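Uncharacterized CONSERVED DOMAIN PROTEIN (Vibrio cholerae, PDB 3LKV) probably serves as the substrate-binding component of an ABC transporter and holds a molecule of phenylalanine in the cleft between its two lobes. Local coordinates at residues N153-S156 / L157-L161; V130-I133 / K134-L137; L123-V126 / E127-E131. All blocks are in the same frame, centred on the assembly; numbering follows the deposited sequence.

In the fold
All three contacts are local; two run along helices and contact 3 spans the loop and first turn of one. Contact 3 starts helix 126-136, and contact 2 follows it to its C-terminal end. They share V130 and E131. Contact 1 lies near the start of helix 152-167, which packs against helix 126-136. L157 meets S124 and V126 of contact 3, and L161 meets V126 and V130. Each contact mixes buried and exposed residues. Contact 1 is the nearest to the centre of the chain, and its N153 lines the phenylalanine pocket. Contact 3 centres on a proline and a histidine. Contact 2 lies furthest out, with apolar residues inside and charged ones outside.

Contact 1 of 3, residues N153-S156 / L157-L161; sequences NAVS and LMELL. With PHE (phenylalanine), chain B.
N153 and L157 are joined by a backbone bond one turn apart in helix 152-167. L157 N donates to N153 O at 3.0 Å. The next bond, from M158 N to A154 O, is shorter at 2.8 Å. E159 N reaches V155 O at 3.1 Å, while its second approach, to S156 O, is weak.

The apolar side chains follow the same carbonyls. CG of L157 passes N153 O at 3.3 Å. CG of selenomethionine M158 does the same at A154 O, also at 3.3 Å. The M158 chain is bent at chi2 and chi3, so its selenium end leads away from the turn. Its side chain touches V145 and Y147 of strand 142-147.

The polar side chains look elsewhere. S156 OG is hydrogen-bonded to A152 O and to D100 OD2. N153 faces the bound phenylalanine: its CB lies 3.3 Å from the ligand atom O. With CG between the backbone N and carbonyl carbon (chi1 43°), the amide lies beside the ligand carboxylate. ND2 is held by E151 OE1 and I201 O.

The helix therefore presents one polar residue to the ligand and buries M158 against the sheet and L157 against helix 126-136. With ND2 held twice, the N153 amide is fixed in rotation beside the carboxylate, which it meets by close packing.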
# COMPACT_ATOMS: atom_id res chain seq x y z
N ASN A 153 -21.20 1.73 -19.90
CA ASN A 153 -20.90 3.15 -19.76
C ASN A 153 -20.67 3.85 -21.09
O ASN A 153 -21.18 4.97 -21.28
CB ASN A 153 -19.68 3.44 -18.86
CG ASN A 153 -18.57 2.55 -19.12
OD1 ASN A 153 -18.71 1.31 -18.98
ND2 ASN A 153 -17.43 3.11 -19.52
N ALA A 154 -19.94 3.18 -22.00
CA ALA A 154 -19.65 3.80 -23.30
C ALA A 154 -20.94 3.94 -24.11
O ALA A 154 -21.16 4.96 -24.75
CB ALA A 154 -18.60 2.99 -24.09
N VAL A 155 -21.78 2.92 -24.05
CA VAL A 155 -23.05 2.90 -24.78
C VAL A 155 -23.92 4.03 -24.28
O VAL A 155 -24.40 4.85 -25.09
CB VAL A 155 -23.75 1.52 -24.70
CG1 VAL A 155 -25.23 1.56 -25.33
CG2 VAL A 155 -22.88 0.47 -25.42
N SER A 156 -24.06 4.18 -22.97
CA SER A 156 -24.85 5.31 -22.44
C SER A 156 -24.26 6.65 -22.90
O SER A 156 -24.99 7.55 -23.29
CB SER A 156 -24.89 5.26 -20.91
OG SER A 156 -25.43 4.04 -20.46
N LEU A 157 -22.94 6.80 -22.84
CA LEU A 157 -22.34 8.03 -23.28
C LEU A 157 -22.55 8.31 -24.78
O LEU A 157 -22.81 9.46 -25.16
CB LEU A 157 -20.86 8.12 -22.92
CG LEU A 157 -20.51 8.18 -21.42
CD1 LEU A 157 -19.05 7.76 -21.22
CD2 LEU A 157 -20.77 9.56 -20.81
N MSE A 158 -22.45 7.29 -25.63
CA MSE A 158 -22.70 7.47 -27.07
C MSE A 158 -24.15 7.96 -27.32
O MSE A 158 -24.38 8.74 -28.24
CB MSE A 158 -22.42 6.18 -27.87
CG MSE A 158 -20.95 5.81 -27.88
SE MSE A 158 -19.90 7.26 -28.77
CE MSE A 158 -20.93 7.19 -30.47
N GLU A 159 -25.13 7.53 -26.52
CA GLU A 159 -26.48 8.02 -26.74
C GLU A 159 -26.51 9.51 -26.44
O GLU A 159 -27.17 10.26 -27.12
CB GLU A 159 -27.49 7.32 -25.86
CG GLU A 159 -28.00 6.00 -26.43
CD GLU A 159 -28.90 5.24 -25.45
OE1 GLU A 159 -29.58 5.90 -24.64
OE2 GLU A 159 -28.91 3.98 -25.48
N LEU A 160 -25.79 9.95 -25.41
CA LEU A 160 -25.76 11.37 -25.10
C LEU A 160 -24.97 12.15 -26.15
O LEU A 160 -25.33 13.28 -26.50
CB LEU A 160 -25.17 11.64 -23.72
CG LEU A 160 -26.05 11.22 -22.53
CD1 LEU A 160 -25.19 11.26 -21.26
CD2 LEU A 160 -27.32 12.12 -22.36
N LEU A 161 -23.87 11.57 -26.62
CA LEU A 161 -23.05 12.26 -27.59
C LEU A 161 -23.85 12.42 -28.92
O LEU A 161 -23.81 13.50 -29.51
CB LEU A 161 -21.73 11.53 -27.77
CG LEU A 161 -20.73 12.16 -28.73
CD1 LEU A 161 -20.37 13.59 -28.35
CD2 LEU A 161 -19.48 11.27 -28.79
N PHE B . -17.14 5.85 -15.54
CA PHE B . -16.37 4.67 -16.10
C PHE B . -17.23 3.39 -15.95
O PHE B . -18.48 3.56 -15.78
CB PHE B . -14.98 4.53 -15.46
CG PHE B . -13.96 5.54 -15.98
CD1 PHE B . -13.43 5.41 -17.28
CD2 PHE B . -13.57 6.62 -15.22
CE1 PHE B . -12.55 6.32 -17.78
CE2 PHE B . -12.68 7.53 -15.71
CZ PHE B . -12.16 7.41 -16.98
OXT PHE B . -16.78 2.23 -16.03

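Contact 2 of 3, residues V130-I133 / K134-L137; sequences VELI and KEIL
L132 O is approached by two backbone amides of the next turn. I136 N gives the straighter bond, 3.0 Å from L132 O with an N-H...O angle of 159°. E135 N also comes to L132 O, at 3.1 Å, but its angle of 121° makes that bond weak. The main acceptor for E135 N is E131 O. The side chain of I136 lies against the same carbonyl as its amide, with CG1 3.5 Å from L132 O.

The backbone bonds continue on both sides. K134 N donates to V130 O at 2.9 Å. L137 N donates to I133 O, also at 2.9 Å, although L137 itself has already left helical backbone angles. This bond closes the final turn of helix 126-136.

L132 has CG anti to its own N (chi1 -176°), which swings the end of the side chain back toward the following turn. There CD1 meets two partners. It lies 3.6 Å from E135 OE1, the two side chains crossing at a slant, and 4.2 Å from I136 CD1. One residue along, I133 CG2 packs loosely on L137 CD1. I133 and L132 also touch F224 of strand 223-225.

The charged ends find partners outside the segments. E135 OE1 forms a salt bridge with R297 of helix 292-297, and K134 NZ is hydrogen-bonded to H168. E131 and K134 do not pair: OE2 and NZ are 6.7 Å apart.

The chemistry divides the helix end in two. L132, I133 and I136 bury apolar groups toward strand 223-225 and helix 292-297. E135 carries its charge past L132 to R297, which probably steadies its carboxylate as an anion.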
# COMPACT_ATOMS: atom_id res chain seq x y z
N VAL A 130 -19.33 19.09 -25.71
CA VAL A 130 -19.48 19.48 -27.10
C VAL A 130 -19.42 20.99 -27.25
O VAL A 130 -18.77 21.52 -28.19
CB VAL A 130 -20.79 18.96 -27.65
CG1 VAL A 130 -21.09 19.57 -29.06
CG2 VAL A 130 -20.76 17.41 -27.65
N GLU A 131 -20.11 21.69 -26.35
CA GLU A 131 -20.15 23.15 -26.39
C GLU A 131 -18.74 23.63 -26.15
O GLU A 131 -18.29 24.56 -26.80
CB GLU A 131 -21.19 23.77 -25.43
CG GLU A 131 -22.65 23.47 -25.93
CD GLU A 131 -23.85 23.85 -24.99
OE1 GLU A 131 -23.79 23.65 -23.74
OE2 GLU A 131 -24.90 24.30 -25.55
N LEU A 132 -17.99 22.94 -25.30
CA LEU A 132 -16.63 23.36 -25.04
C LEU A 132 -15.69 23.10 -26.23
O LEU A 132 -14.84 23.96 -26.55
CB LEU A 132 -16.15 22.72 -23.75
CG LEU A 132 -14.78 23.09 -23.20
CD1 LEU A 132 -14.56 24.60 -23.13
CD2 LEU A 132 -14.64 22.45 -21.81
N ILE A 133 -15.86 21.97 -26.92
CA ILE A 133 -15.10 21.66 -28.12
C ILE A 133 -15.37 22.72 -29.19
O ILE A 133 -14.45 23.19 -29.83
CB ILE A 133 -15.44 20.25 -28.68
CG1 ILE A 133 -14.86 19.13 -27.80
CG2 ILE A 133 -14.88 20.05 -30.07
CD1 ILE A 133 -15.51 17.67 -28.07
N LYS A 134 -16.63 23.13 -29.33
CA LYS A 134 -17.01 24.18 -30.29
C LYS A 134 -16.41 25.55 -29.94
O LYS A 134 -16.09 26.35 -30.81
CB LYS A 134 -18.54 24.27 -30.42
CG LYS A 134 -19.08 25.07 -31.67
CD LYS A 134 -20.54 24.59 -32.09
CE LYS A 134 -21.52 25.76 -32.53
NZ LYS A 134 -22.85 25.70 -31.74
N GLU A 135 -16.23 25.80 -28.66
CA GLU A 135 -15.65 27.04 -28.17
C GLU A 135 -14.14 27.12 -28.42
O GLU A 135 -13.62 28.17 -28.81
CB GLU A 135 -15.92 27.20 -26.66
CG GLU A 135 -15.63 28.61 -26.13
CD GLU A 135 -15.67 28.72 -24.59
OE1 GLU A 135 -16.09 27.79 -23.87
OE2 GLU A 135 -15.25 29.76 -24.10
N ILE A 136 -13.46 26.02 -28.18
CA ILE A 136 -12.02 25.92 -28.37
C ILE A 136 -11.66 25.86 -29.84
O ILE A 136 -10.62 26.34 -30.22
CB ILE A 136 -11.44 24.64 -27.69
CG1 ILE A 136 -11.41 24.79 -26.17
CG2 ILE A 136 -10.02 24.31 -28.19
CD1 ILE A 136 -11.22 23.48 -25.44
N LEU A 137 -12.55 25.26 -30.64
CA LEU A 137 -12.33 24.96 -32.05
C LEU A 137 -13.58 25.35 -32.81
O LEU A 137 -14.39 24.48 -33.14
CB LEU A 137 -12.12 23.46 -32.28
CG LEU A 137 -10.88 22.79 -31.69
CD1 LEU A 137 -11.05 21.28 -31.69
CD2 LEU A 137 -9.66 23.20 -32.52

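Contact 3 of 3, residues L123-V126 / E127-E131; sequences LSPV and EQHVE
P125 and H129 meet across the first turn of helix 126-136. H129 N donates to P125 O at 3.0 Å, in the carbonyl plane. The same oxygen also lies over one face of the H129 ring, 3.5 Å above its plane and offset toward the rim. The proline ring comes to the far end of the imidazole, with CD 3.8 Å from H129 NE2. P125 CB touches Q128 OE1 at 3.5 Å, the two side chains meeting at a slant.

H129 has CG beside its backbone N (chi1 -69°), which folds the ring back toward P125. Both ring nitrogens are engaged outside the segments, ND1 by Y198 OH and NE2 by L239 O. The carbonyl can only accept, so NE2 probably carries a proton. These bonds fix the ring's rotation, and F224 also meets it.

V126 is the first helical residue. Its O takes V130 N at 2.9 Å, and V130 CG2 lies 3.5 Å from that same oxygen. The V126 side chain points away from this turn and packs on L157 and L161 of helix 152-167.

P125 is the N-cap and the centre of an inverse gamma turn, with a weak bond from V126 N to S124 O. The turn starts the helix just after the chain crosses from the sheet holding strand 117-121 to the second lobe, as in the two-lobed periplasmic binding proteins.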
# COMPACT_ATOMS: atom_id res chain seq x y z
N LEU A 123 -21.28 10.44 -14.21
CA LEU A 123 -21.93 10.70 -15.49
C LEU A 123 -21.33 11.95 -16.11
O LEU A 123 -21.35 12.95 -15.48
CB LEU A 123 -23.43 10.89 -15.30
CG LEU A 123 -24.15 11.30 -16.60
CD1 LEU A 123 -23.96 10.21 -17.65
CD2 LEU A 123 -25.65 11.58 -16.37
N SER A 124 -20.73 11.86 -17.32
CA SER A 124 -20.11 13.00 -17.97
C SER A 124 -21.14 14.00 -18.47
O SER A 124 -22.14 13.62 -18.99
CB SER A 124 -19.38 12.51 -19.20
OG SER A 124 -18.33 11.66 -18.84
N PRO A 125 -20.87 15.30 -18.32
CA PRO A 125 -21.74 16.29 -18.98
C PRO A 125 -21.36 16.42 -20.47
O PRO A 125 -20.63 17.34 -20.90
CB PRO A 125 -21.41 17.58 -18.23
CG PRO A 125 -19.93 17.41 -17.87
CD PRO A 125 -19.65 15.91 -17.75
N VAL A 126 -21.84 15.48 -21.27
CA VAL A 126 -21.44 15.40 -22.68
C VAL A 126 -21.80 16.72 -23.44
O VAL A 126 -20.98 17.25 -24.18
CB VAL A 126 -22.07 14.13 -23.31
CG1 VAL A 126 -21.86 14.06 -24.85
CG2 VAL A 126 -21.55 12.89 -22.57
N GLU A 127 -23.02 17.22 -23.25
CA GLU A 127 -23.46 18.47 -23.88
C GLU A 127 -22.48 19.61 -23.61
O GLU A 127 -22.04 20.34 -24.50
CB GLU A 127 -24.87 18.86 -23.37
CG GLU A 127 -25.40 20.29 -23.80
CD GLU A 127 -25.64 20.45 -25.30
OE1 GLU A 127 -25.84 21.63 -25.74
OE2 GLU A 127 -25.62 19.44 -26.06
N GLN A 128 -22.10 19.72 -22.36
CA GLN A 128 -21.13 20.73 -21.99
C GLN A 128 -19.77 20.47 -22.69
O GLN A 128 -19.11 21.42 -23.13
CB GLN A 128 -21.05 20.77 -20.47
CG GLN A 128 -20.36 21.92 -19.87
CD GLN A 128 -20.34 21.87 -18.31
OE1 GLN A 128 -20.96 21.00 -17.68
NE2 GLN A 128 -19.63 22.81 -17.72
N HIS A 129 -19.37 19.22 -22.86
CA HIS A 129 -18.13 18.94 -23.56
C HIS A 129 -18.21 19.35 -25.06
O HIS A 129 -17.24 19.85 -25.61
CB HIS A 129 -17.75 17.45 -23.48
CG HIS A 129 -17.35 16.99 -22.11
ND1 HIS A 129 -17.27 15.66 -21.77
CD2 HIS A 129 -16.99 17.69 -21.01
CE1 HIS A 129 -16.89 15.56 -20.51
NE2 HIS A 129 -16.70 16.77 -20.02
N VAL A 130 -19.33 19.09 -25.71
CA VAL A 130 -19.48 19.48 -27.10
C VAL A 130 -19.42 20.99 -27.25
O VAL A 130 -18.77 21.52 -28.19
CB VAL A 130 -20.79 18.96 -27.65
CG1 VAL A 130 -21.09 19.57 -29.06
CG2 VAL A 130 -20.76 17.41 -27.65
N GLU A 131 -20.11 21.69 -26.35
CA GLU A 131 -20.15 23.15 -26.39
C GLU A 131 -18.74 23.63 -26.15
O GLU A 131 -18.29 24.56 -26.80
CB GLU A 131 -21.19 23.77 -25.43
CG GLU A 131 -22.65 23.47 -25.93
CD GLU A 131 -23.85 23.85 -24.99
OE1 GLU A 131 -23.79 23.65 -23.74
OE2 GLU A 131 -24.90 24.30 -25.55